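PDB 4WQQ: lectin CEL-I, N-acetyl-D-galactosamine-specific C-type, which binds sugars through calcium, the natural lectin preferring galactose and N-acetylgalactosamine and this engineered form recognising mannose. Local coordinates for residues 70-75 with 113-118; 20-25 with 131-136; 96-101 with 121-126. The protein carries 3 engineered substitutions. One frame throughout, in Å; residues are numbered along the deposited sequence.

Interaction 1: residues 70-75 with 113-118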
loop_
_atom_site.group_PDB
_atom_site.type_symbol
_atom_site.label_atom_id
_atom_site.label_comp_id
_atom_site.label_asym_id
_atom_site.label_seq_id
_atom_site.Cartn_x
_atom_site.Cartn_y
_atom_site.Cartn_z
ATOM N N GLY A 70 -26.852 -11.249 -10.689
ATOM C CA GLY A 70 -26.879 -10.268 -9.585
ATOM C C GLY A 70 -26.056 -9.113 -9.959
ATOM O O GLY A 70 -25.655 -8.958 -11.092
ATOM N N GLN A 71 -25.855 -8.226 -8.989
ATOM C CA GLN A 71 -25.234 -6.976 -9.241
ATOM C C GLN A 71 -24.041 -6.787 -8.314
ATOM O O GLN A 71 -23.814 -7.561 -7.373
ATOM C CB GLN A 71 -26.259 -5.811 -9.066
ATOM C CG GLN A 71 -27.392 -5.763 -10.113
ATOM C CD GLN A 71 -28.477 -6.768 -9.847
ATOM O OE1 GLN A 71 -29.008 -6.898 -8.719
ATOM N NE2 GLN A 71 -28.846 -7.512 -10.881
ATOM N N LEU A 72 -23.292 -5.739 -8.626
ATOM C CA LEU A 72 -22.064 -5.344 -7.938
ATOM C C LEU A 72 -22.147 -3.882 -7.545
ATOM O O LEU A 72 -22.106 -2.984 -8.387
ATOM C CB LEU A 72 -20.855 -5.601 -8.814
ATOM C CG LEU A 72 -19.457 -5.270 -8.209
ATOM C CD1 LEU A 72 -18.984 -6.329 -7.249
ATOM C CD2 LEU A 72 -18.409 -5.033 -9.240
ATOM N N TRP A 73 -22.217 -3.598 -6.241
ATOM C CA TRP A 73 -22.076 -2.183 -5.798
ATOM C C TRP A 73 -20.797 -1.524 -6.192
ATOM O O TRP A 73 -19.697 -2.110 -6.049
ATOM C CB TRP A 73 -22.169 -2.083 -4.285
ATOM C CG TRP A 73 -23.518 -2.500 -3.681
ATOM C CD1 TRP A 73 -23.703 -3.377 -2.680
ATOM C CD2 TRP A 73 -24.825 -1.965 -3.983
ATOM N NE1 TRP A 73 -25.022 -3.480 -2.356
ATOM C CE2 TRP A 73 -25.747 -2.638 -3.130
ATOM C CE3 TRP A 73 -25.318 -0.994 -4.901
ATOM C CZ2 TRP A 73 -27.147 -2.366 -3.158
ATOM C CZ3 TRP A 73 -26.674 -0.732 -4.929
ATOM C CH2 TRP A 73 -27.590 -1.446 -4.036
ATOM N N ILE A 74 -20.947 -0.293 -6.643
ATOM C CA ILE A 74 -19.837 0.625 -6.859
ATOM C C ILE A 74 -20.071 1.895 -6.065
ATOM O O ILE A 74 -21.196 2.161 -5.567
ATOM C CB ILE A 74 -19.578 0.898 -8.372
ATOM C CG1 ILE A 74 -20.809 1.621 -8.973
ATOM C CG2 ILE A 74 -19.339 -0.411 -9.086
ATOM C CD1 ILE A 74 -20.780 1.870 -10.487
ATOM N N GLY A 75 -19.056 2.750 -5.992
ATOM C CA GLY A 75 -19.115 3.905 -5.123
ATOM C C GLY A 75 -19.899 5.115 -5.614
ATOM O O GLY A 75 -19.631 6.214 -5.190
ATOM N N GLY A 113 -25.482 3.233 -7.021
ATOM C CA GLY A 113 -25.013 2.655 -8.271
ATOM C C GLY A 113 -24.425 1.249 -8.172
ATOM O O GLY A 113 -23.885 0.874 -7.141
ATOM N N GLN A 114 -24.607 0.435 -9.218
ATOM C CA GLN A 114 -24.142 -0.927 -9.239
ATOM C C GLN A 114 -23.927 -1.371 -10.710
ATOM O O GLN A 114 -24.616 -0.882 -11.607
ATOM C CB GLN A 114 -25.162 -1.880 -8.534
ATOM C CG GLN A 114 -26.549 -1.865 -9.168
ATOM C CD GLN A 114 -27.632 -2.679 -8.482
ATOM O OE1 GLN A 114 -28.654 -2.855 -9.101
ATOM N NE2 GLN A 114 -27.474 -3.101 -7.224
ATOM N N PHE A 115 -22.999 -2.281 -10.934
ATOM C CA PHE A 115 -22.956 -3.027 -12.222
ATOM C C PHE A 115 -24.068 -4.077 -12.283
ATOM O O PHE A 115 -24.327 -4.826 -11.325
ATOM C CB PHE A 115 -21.642 -3.825 -12.349
ATOM C CG PHE A 115 -20.379 -3.020 -12.579
ATOM C CD1 PHE A 115 -20.307 -1.648 -12.494
ATOM C CD2 PHE A 115 -19.222 -3.705 -12.880
ATOM C CE1 PHE A 115 -19.121 -0.987 -12.683
ATOM C CE2 PHE A 115 -18.046 -3.046 -13.142
ATOM C CZ PHE A 115 -17.977 -1.697 -13.035
ATOM N N ARG A 116 -24.678 -4.206 -13.442
ATOM C CA ARG A 116 -25.337 -5.446 -13.856
ATOM C C ARG A 116 -24.315 -6.526 -14.241
ATOM O O ARG A 116 -23.179 -6.216 -14.553
ATOM C CB ARG A 116 -26.229 -5.147 -15.100
ATOM C CG ARG A 116 -27.182 -4.058 -14.755
ATOM C CD ARG A 116 -28.456 -4.071 -15.509
ATOM N NE ARG A 116 -29.513 -4.282 -14.527
ATOM C CZ ARG A 116 -30.618 -3.527 -14.389
ATOM N NH1 ARG A 116 -30.901 -2.442 -15.195
ATOM N NH2 ARG A 116 -31.456 -3.870 -13.427
ATOM N N HIS A 117 -24.743 -7.779 -14.199
ATOM C CA HIS A 117 -23.855 -8.874 -14.568
ATOM C C HIS A 117 -23.825 -9.048 -16.099
ATOM O O HIS A 117 -23.041 -9.861 -16.591
ATOM C CB HIS A 117 -24.210 -10.218 -13.908
ATOM C CG HIS A 117 -25.464 -10.875 -14.392
ATOM N ND1 HIS A 117 -26.732 -10.479 -13.999
ATOM C CD2 HIS A 117 -25.651 -11.935 -15.238
ATOM C CE1 HIS A 117 -27.625 -11.307 -14.531
ATOM N NE2 HIS A 117 -26.992 -12.181 -15.291
ATOM N N THR A 118 -24.622 -8.259 -16.793
ATOM C CA THR A 118 -24.748 -8.366 -18.277
ATOM C C THR A 118 -24.152 -7.132 -18.942
ATOM O O THR A 118 -23.836 -6.112 -18.279
ATOM C CB THR A 118 -26.208 -8.497 -18.645
ATOM O OG1 THR A 118 -26.942 -7.409 -18.081
ATOM C CG2 THR A 118 -26.734 -9.758 -18.203
HETATM O O HOH W 1 -29.255 -5.198 -6.364
HETATM O O HOH W 2 -27.802 -7.994 -13.456
#

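Interaction 2: residues 20-25 with 131-136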
loop_
_atom_site.group_PDB
_atom_site.type_symbol
_atom_site.label_atom_id
_atom_site.label_comp_id
_atom_site.label_asym_id
_atom_site.label_seq_id
_atom_site.Cartn_x
_atom_site.Cartn_y
_atom_site.Cartn_z
ATOM N N ASN A 20 -17.434 -11.381 -2.073
ATOM C CA ASN A 20 -18.537 -12.185 -2.610
ATOM C C ASN A 20 -19.588 -12.436 -1.541
ATOM O O ASN A 20 -19.885 -13.554 -1.178
ATOM C CB ASN A 20 -17.987 -13.465 -3.191
ATOM C CG ASN A 20 -18.977 -14.156 -4.099
ATOM O OD1 ASN A 20 -19.975 -13.609 -4.492
ATOM N ND2 ASN A 20 -18.656 -15.361 -4.476
ATOM N N THR A 21 -20.139 -11.329 -1.055
ATOM C CA THR A 21 -21.095 -11.294 0.048
ATOM C C THR A 21 -22.150 -10.329 -0.308
ATOM O O THR A 21 -21.887 -9.138 -0.640
ATOM C CB THR A 21 -20.374 -10.857 1.364
ATOM O OG1 THR A 21 -19.427 -11.875 1.760
ATOM C CG2 THR A 21 -21.348 -10.635 2.520
ATOM N N LEU A 22 -23.378 -10.809 -0.280
ATOM C CA LEU A 22 -24.495 -9.956 -0.529
ATOM C C LEU A 22 -24.747 -9.002 0.652
ATOM O O LEU A 22 -24.850 -9.432 1.834
ATOM C CB LEU A 22 -25.747 -10.841 -0.742
ATOM C CG LEU A 22 -26.444 -11.140 -2.061
ATOM C CD1 LEU A 22 -27.922 -11.429 -1.728
ATOM C CD2 LEU A 22 -26.437 -10.029 -3.067
ATOM N N THR A 23 -24.879 -7.698 0.382
ATOM C CA THR A 23 -25.128 -6.728 1.411
ATOM C C THR A 23 -25.766 -5.441 0.778
ATOM O O THR A 23 -25.913 -5.313 -0.427
ATOM C CB THR A 23 -23.843 -6.430 2.304
ATOM O OG1 THR A 23 -24.243 -5.791 3.512
ATOM C CG2 THR A 23 -22.823 -5.524 1.565
ATOM N N THR A 24 -26.151 -4.518 1.636
ATOM C CA THR A 24 -26.657 -3.229 1.244
ATOM C C THR A 24 -25.503 -2.319 0.779
ATOM O O THR A 24 -24.362 -2.547 1.125
ATOM C CB THR A 24 -27.379 -2.537 2.379
ATOM O OG1 THR A 24 -26.471 -2.373 3.493
ATOM C CG2 THR A 24 -28.592 -3.345 2.843
ATOM N N TRP A 25 -25.832 -1.298 0.031
ATOM C CA TRP A 25 -24.835 -0.356 -0.423
ATOM C C TRP A 25 -24.159 0.318 0.790
ATOM O O TRP A 25 -22.943 0.444 0.815
ATOM C CB TRP A 25 -25.407 0.698 -1.331
ATOM C CG TRP A 25 -24.405 1.640 -1.941
ATOM C CD1 TRP A 25 -23.794 1.523 -3.147
ATOM C CD2 TRP A 25 -23.922 2.862 -1.379
ATOM N NE1 TRP A 25 -22.954 2.573 -3.354
ATOM C CE2 TRP A 25 -23.030 3.423 -2.290
ATOM C CE3 TRP A 25 -24.175 3.555 -0.195
ATOM C CZ2 TRP A 25 -22.392 4.659 -2.051
ATOM C CZ3 TRP A 25 -23.561 4.779 0.010
ATOM C CH2 TRP A 25 -22.705 5.321 -0.907
ATOM N N GLN A 131 -29.780 -5.424 -2.285
ATOM C CA GLN A 131 -28.532 -6.034 -1.896
ATOM C C GLN A 131 -27.769 -6.480 -3.145
ATOM O O GLN A 131 -28.368 -6.775 -4.161
ATOM C CB GLN A 131 -28.756 -7.207 -0.926
ATOM C CG GLN A 131 -29.463 -6.744 0.352
ATOM C CD GLN A 131 -29.187 -7.506 1.629
ATOM O OE1 GLN A 131 -29.886 -7.295 2.642
ATOM N NE2 GLN A 131 -28.232 -8.367 1.629
ATOM N N ALA A 132 -26.435 -6.526 -3.029
ATOM C CA ALA A 132 -25.531 -6.820 -4.086
ATOM C C ALA A 132 -24.200 -7.207 -3.501
ATOM O O ALA A 132 -23.981 -6.994 -2.311
ATOM C CB ALA A 132 -25.350 -5.658 -5.069
ATOM N N LYS A 133 -23.324 -7.744 -4.375
ATOM C CA LYS A 133 -21.933 -8.038 -4.029
ATOM C C LYS A 133 -21.182 -6.693 -4.013
ATOM O O LYS A 133 -21.798 -5.686 -4.358
ATOM C CB LYS A 133 -21.320 -9.034 -4.993
ATOM C CG LYS A 133 -22.176 -10.256 -5.209
ATOM C CD LYS A 133 -22.394 -11.086 -3.960
ATOM C CE LYS A 133 -23.330 -12.308 -4.281
ATOM N NZ LYS A 133 -22.694 -13.230 -5.266
ATOM N N TYR A 134 -19.916 -6.649 -3.614
ATOM C CA TYR A 134 -19.215 -5.365 -3.662
ATOM C C TYR A 134 -17.731 -5.518 -3.935
ATOM O O TYR A 134 -17.160 -6.551 -3.772
ATOM C CB TYR A 134 -19.508 -4.512 -2.423
ATOM C CG TYR A 134 -18.999 -5.084 -1.131
ATOM C CD1 TYR A 134 -19.713 -6.032 -0.438
ATOM C CD2 TYR A 134 -17.792 -4.599 -0.551
ATOM C CE1 TYR A 134 -19.245 -6.496 0.762
ATOM C CE2 TYR A 134 -17.316 -5.068 0.622
ATOM C CZ TYR A 134 -18.022 -6.026 1.290
ATOM O OH TYR A 134 -17.592 -6.544 2.519
ATOM N N MET A 135 -17.172 -4.428 -4.386
ATOM C CA MET A 135 -15.766 -4.365 -4.712
ATOM C C MET A 135 -15.157 -3.102 -4.067
ATOM O O MET A 135 -15.692 -1.988 -4.215
ATOM C CB MET A 135 -15.710 -4.191 -6.210
ATOM C CG MET A 135 -14.382 -3.902 -6.830
ATOM S SD MET A 135 -13.518 -5.372 -7.310
ATOM C CE MET A 135 -14.627 -6.361 -8.411
ATOM N N CYS A 136 -14.001 -3.274 -3.461
ATOM C CA CYS A 136 -13.269 -2.156 -2.913
ATOM C C CYS A 136 -12.038 -1.819 -3.747
ATOM O O CYS A 136 -11.567 -2.650 -4.540
ATOM C CB CYS A 136 -12.815 -2.446 -1.495
ATOM S SG CYS A 136 -14.142 -3.077 -0.406
#

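Interaction 3: residues 96-101 with 121-126. With CA (calcium ion), chain F; MAN (alpha-D-mannopyranose), chain H.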
loop_
_atom_site.group_PDB
_atom_site.type_symbol
_atom_site.label_atom_id
_atom_site.label_comp_id
_atom_site.label_asym_id
_atom_site.label_seq_id
_atom_site.Cartn_x
_atom_site.Cartn_y
_atom_site.Cartn_z
ATOM N N THR A 96 -18.972 7.348 -17.697
ATOM C CA THR A 96 -20.225 6.664 -17.285
ATOM C C THR A 96 -20.571 5.487 -18.206
ATOM O O THR A 96 -20.204 5.482 -19.387
ATOM C CB THR A 96 -21.417 7.654 -17.113
ATOM O OG1 THR A 96 -21.877 8.088 -18.416
ATOM C CG2 THR A 96 -21.104 8.805 -16.194
ATOM N N LYS A 97 -21.223 4.428 -17.694
ATOM C CA LYS A 97 -21.698 3.369 -18.522
ATOM C C LYS A 97 -23.077 2.933 -18.072
ATOM O O LYS A 97 -23.298 1.746 -17.841
ATOM C CB LYS A 97 -20.704 2.194 -18.483
ATOM C CG LYS A 97 -20.789 1.201 -19.640
ATOM C CD LYS A 97 -20.071 -0.134 -19.402
ATOM C CE LYS A 97 -20.614 -1.214 -20.302
ATOM N NZ LYS A 97 -20.422 -0.871 -21.727
ATOM N N TRP A 98 -24.024 3.860 -18.052
ATOM C CA TRP A 98 -25.435 3.532 -17.687
ATOM C C TRP A 98 -26.074 2.571 -18.623
ATOM O O TRP A 98 -25.951 2.716 -19.840
ATOM C CB TRP A 98 -26.224 4.824 -17.632
ATOM C CG TRP A 98 -25.821 5.717 -16.512
ATOM C CD1 TRP A 98 -25.225 6.929 -16.603
ATOM C CD2 TRP A 98 -26.037 5.478 -15.109
ATOM N NE1 TRP A 98 -25.022 7.451 -15.353
ATOM C CE2 TRP A 98 -25.495 6.564 -14.423
ATOM C CE3 TRP A 98 -26.599 4.400 -14.378
ATOM C CZ2 TRP A 98 -25.559 6.669 -13.034
ATOM C CZ3 TRP A 98 -26.654 4.482 -13.052
ATOM C CH2 TRP A 98 -26.128 5.620 -12.364
ATOM N N ALA A 99 -26.700 1.530 -18.095
ATOM C CA ALA A 99 -27.521 0.675 -18.924
ATOM C C ALA A 99 -28.674 1.479 -19.533
ATOM O O ALA A 99 -29.058 2.570 -19.042
ATOM C CB ALA A 99 -28.049 -0.491 -18.130
ATOM N N GLY A 100 -29.285 0.893 -20.548
ATOM C CA GLY A 100 -30.429 1.496 -21.217
ATOM C C GLY A 100 -31.498 1.857 -20.243
ATOM O O GLY A 100 -31.877 1.038 -19.424
ATOM N N GLY A 101 -31.950 3.097 -20.311
ATOM C CA GLY A 101 -32.957 3.664 -19.395
ATOM C C GLY A 101 -32.576 3.975 -17.961
ATOM O O GLY A 101 -33.422 4.463 -17.184
ATOM N N GLY A 121 -21.122 -5.016 -17.685
ATOM C CA GLY A 121 -21.280 -4.326 -16.373
ATOM C C GLY A 121 -21.979 -3.013 -16.425
ATOM O O GLY A 121 -21.796 -2.149 -15.537
ATOM N N ALA A 122 -22.811 -2.802 -17.436
ATOM C CA ALA A 122 -23.507 -1.520 -17.522
ATOM C C ALA A 122 -24.291 -1.258 -16.192
ATOM O O ALA A 122 -24.819 -2.160 -15.563
ATOM C CB ALA A 122 -24.485 -1.501 -18.696
ATOM N N TRP A 123 -24.299 0.021 -15.815
ATOM C CA TRP A 123 -24.699 0.483 -14.518
ATOM C C TRP A 123 -26.217 0.652 -14.388
ATOM O O TRP A 123 -26.916 1.028 -15.333
ATOM C CB TRP A 123 -24.058 1.823 -14.215
ATOM C CG TRP A 123 -22.566 1.924 -14.372
ATOM C CD1 TRP A 123 -21.699 0.928 -14.656
ATOM C CD2 TRP A 123 -21.807 3.106 -14.281
ATOM N NE1 TRP A 123 -20.429 1.408 -14.684
ATOM C CE2 TRP A 123 -20.466 2.752 -14.466
ATOM C CE3 TRP A 123 -22.124 4.422 -14.028
ATOM C CZ2 TRP A 123 -19.463 3.677 -14.404
ATOM C CZ3 TRP A 123 -21.132 5.355 -13.963
ATOM C CH2 TRP A 123 -19.810 4.974 -14.132
ATOM N N ASN A 124 -26.704 0.357 -13.164
ATOM C CA ASN A 124 -28.043 0.624 -12.727
ATOM C C ASN A 124 -27.986 1.366 -11.367
ATOM O O ASN A 124 -27.049 1.163 -10.579
ATOM C CB ASN A 124 -28.742 -0.683 -12.530
ATOM C CG ASN A 124 -30.136 -0.516 -12.011
ATOM O OD1 ASN A 124 -30.907 0.324 -12.463
ATOM N ND2 ASN A 124 -30.460 -1.311 -10.996
ATOM N N ASP A 125 -28.968 2.228 -11.126
ATOM C CA ASP A 125 -29.256 2.745 -9.814
ATOM C C ASP A 125 -30.257 1.840 -9.096
ATOM O O ASP A 125 -31.246 1.347 -9.687
ATOM C CB ASP A 125 -29.690 4.218 -9.842
ATOM C CG ASP A 125 -30.984 4.458 -10.663
ATOM O OD1 ASP A 125 -31.392 3.630 -11.523
ATOM O OD2 ASP A 125 -31.548 5.526 -10.480
ATOM N N ASN A 126 -30.023 1.663 -7.799
ATOM C CA ASN A 126 -30.906 0.819 -7.033
ATOM C C ASN A 126 -31.114 1.451 -5.633
ATOM O O ASN A 126 -30.534 2.500 -5.291
ATOM C CB ASN A 126 -30.360 -0.619 -7.010
ATOM C CG ASN A 126 -31.469 -1.689 -7.003
ATOM O OD1 ASN A 126 -32.530 -1.516 -6.379
ATOM N ND2 ASN A 126 -31.225 -2.831 -7.676
HETATM CA CA CA F . -32.666 1.727 -11.671
HETATM C C1 MAN H . -35.635 -3.138 -12.820
HETATM C C2 MAN H . -35.262 -1.818 -13.427
HETATM C C3 MAN H . -34.117 -1.134 -12.695
HETATM C C4 MAN H . -34.388 -1.192 -11.200
HETATM C C5 MAN H . -34.440 -2.685 -10.801
HETATM C C6 MAN H . -34.604 -2.994 -9.332
HETATM O O1 MAN H . -34.600 -3.984 -13.241
HETATM O O2 MAN H . -36.420 -1.044 -13.255
HETATM O O3 MAN H . -34.094 0.221 -13.130
HETATM O O4 MAN H . -33.330 -0.489 -10.576
HETATM O O5 MAN H . -35.708 -3.165 -11.387
HETATM O O6 MAN H . -35.720 -2.172 -9.056
#

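Interaction 1: residues 70-75 with 113-118
L72 and F115 form an antiparallel hydrogen-bonded pair, joining strands 71-74 and 113-116 in the sheet of the C-type lectin domain: L72 N gives to F115 O at 3.0 Å and F115 N to L72 O at 2.8 Å. Two residues on, past the non-hydrogen-bonded pair of W73 and Q114, I74 N points almost straight at G113 O (174° at the hydrogen), from above the carbonyl plane.

Apolar packing occupies the sheet face of L72 and F115. I74 CG2 touches F115 CE1 (3.6 Å) and L72 CD2 rests near F115 CD2 (4.0 Å), while V58 and W62 of helix 52-65 also touch the ring.

The other face is polar and aromatic. Q114 CG sits between its backbone N and carbonyl carbon (chi1 59°), and the extended chain lays NE2 over the rim of the W73 ring, 3.4 Å from W73 CZ3. Water 1 joins Q114 NE2 to Q71 OE1; water 2 accepts from Q71 NE2 and H117 N and also bonds H117 ND1. R116, on this face, belongs to the mannose pocket.

Two N-H donors, N124 ND2 and N126 ND2, identify Q114 OE1 as the amide oxygen, consistent with a second-shell residue helping to hold both asparagines.

Interaction 2: residues 20-25 with 131-136
T21 O lies at the edge of the Y134 ring, near its plane, 3.8 Å from Y134 CD1; T23 CG2 comes in obliquely, 3.7 Å from the same atom. C136 SG sits in the ring plane at another part of the edge, and A28, E31 and C32 of helix 25-34 also touch this aromatic, which suits a place between sheet and helix. The flat amide of N20 works through its oxygen. K133 NZ gives to N20 OD1 at 2.9 Å, in the carbonyl plane and nearly in line with the C=O bond (160°).

T23 carries two roles. Its chi1 of -163° puts OG1 opposite the backbone N, where the hydroxyl goes to N27 ND2 and the methyl is left for Y134. Its backbone makes the antiparallel hydrogen-bonded pair with A132: T23 N to A132 O and A132 N to T23 O, both 2.9 Å. T24 follows as N-cap of helix 25-34 and bonds N27 N through OG1.

L22 lays CD2 against the backbone of A132, 3.5 Å from A132 CA, a tight contact. The small side chain of A132 itself packs on Q71 and W73. L22 CG also lies 4.0 Å from K133 CE. The K133 chain bends at chi2 and chi4, and this brings its ammonium back beside N20.

Three oxygens hold K133 NZ: N20 OD1, Q68 OE1 and D66 OD2, the last in a salt bridge, which would probably keep the buried lysine charged. T23 O is likewise shared, taking W73 NE1 besides A132 N. Chemically, the contact joins the strand near the N-terminus to the C-terminal strand, the closure characteristic of the C-type lectin fold, by one pair of backbone bonds, supported by a lysine whose charge is probably balanced by D66.

Interaction 3: residues 96-101 with 121-126
The WND motif of C-type lectins, here W123, N124 and D125, packs against residues 96-101 of the long loop, bridging the sugar-site strand 123-126 to it. Two backbone bonds make the bridge: W123 N to K97 O, 2.8 Å and nearly straight (171°), and A99 N to W123 O, also 2.8 Å, on a lone pair in the carbonyl plane. A99 CB and A122 CB meet at 3.7 Å, small side chains that suit so close a backbone approach.

The indoles form a T-shaped pair, the edge of W123 pointing at the face of W98 with planes 79° apart. K97 CB lies over the five-membered ring of W123, 4.0 Å from its centroid, as a CH-pi contact; W123 NE1 is satisfied by Q55 OE1.

Farther along the strand, N124 and D125 bind the calcium ion, through N124 OD1 at 2.4 Å, D125 OD1 at 2.3 Å and D125 O at 2.5 Å. E110 and the engineered E102 and N104 complete the protein ligands, and mannose adds O3 and O4. D125 OD2 is held by N105 N. N124 reaches the sugar because chi1 of 177° carries its amide away from the backbone N: OD1 takes the metal while ND2 gives to mannose O4 at 3.0 Å.

How the interactions relate
All three contacts lie within one C-type lectin domain and reach the same mixed sheet. Interaction 2 brackets the others along the chain, since residues 20-25 and 131-136 enclose both; interactions 1 and 3 alternate in sequence. Strand 71-77 lies beside strand 132-140 and links interaction 1 to interaction 2, with centres about 9 Å apart. Strands 112-116 and 123-126 are neighbours and link interaction 1 to interaction 3, about 8 Å between centres. Interactions 2 and 3 do not touch, their centres being about 17 Å apart. Interaction 1 thus forms the middle of a continuous path from the closure of the fold to the calcium and sugar site.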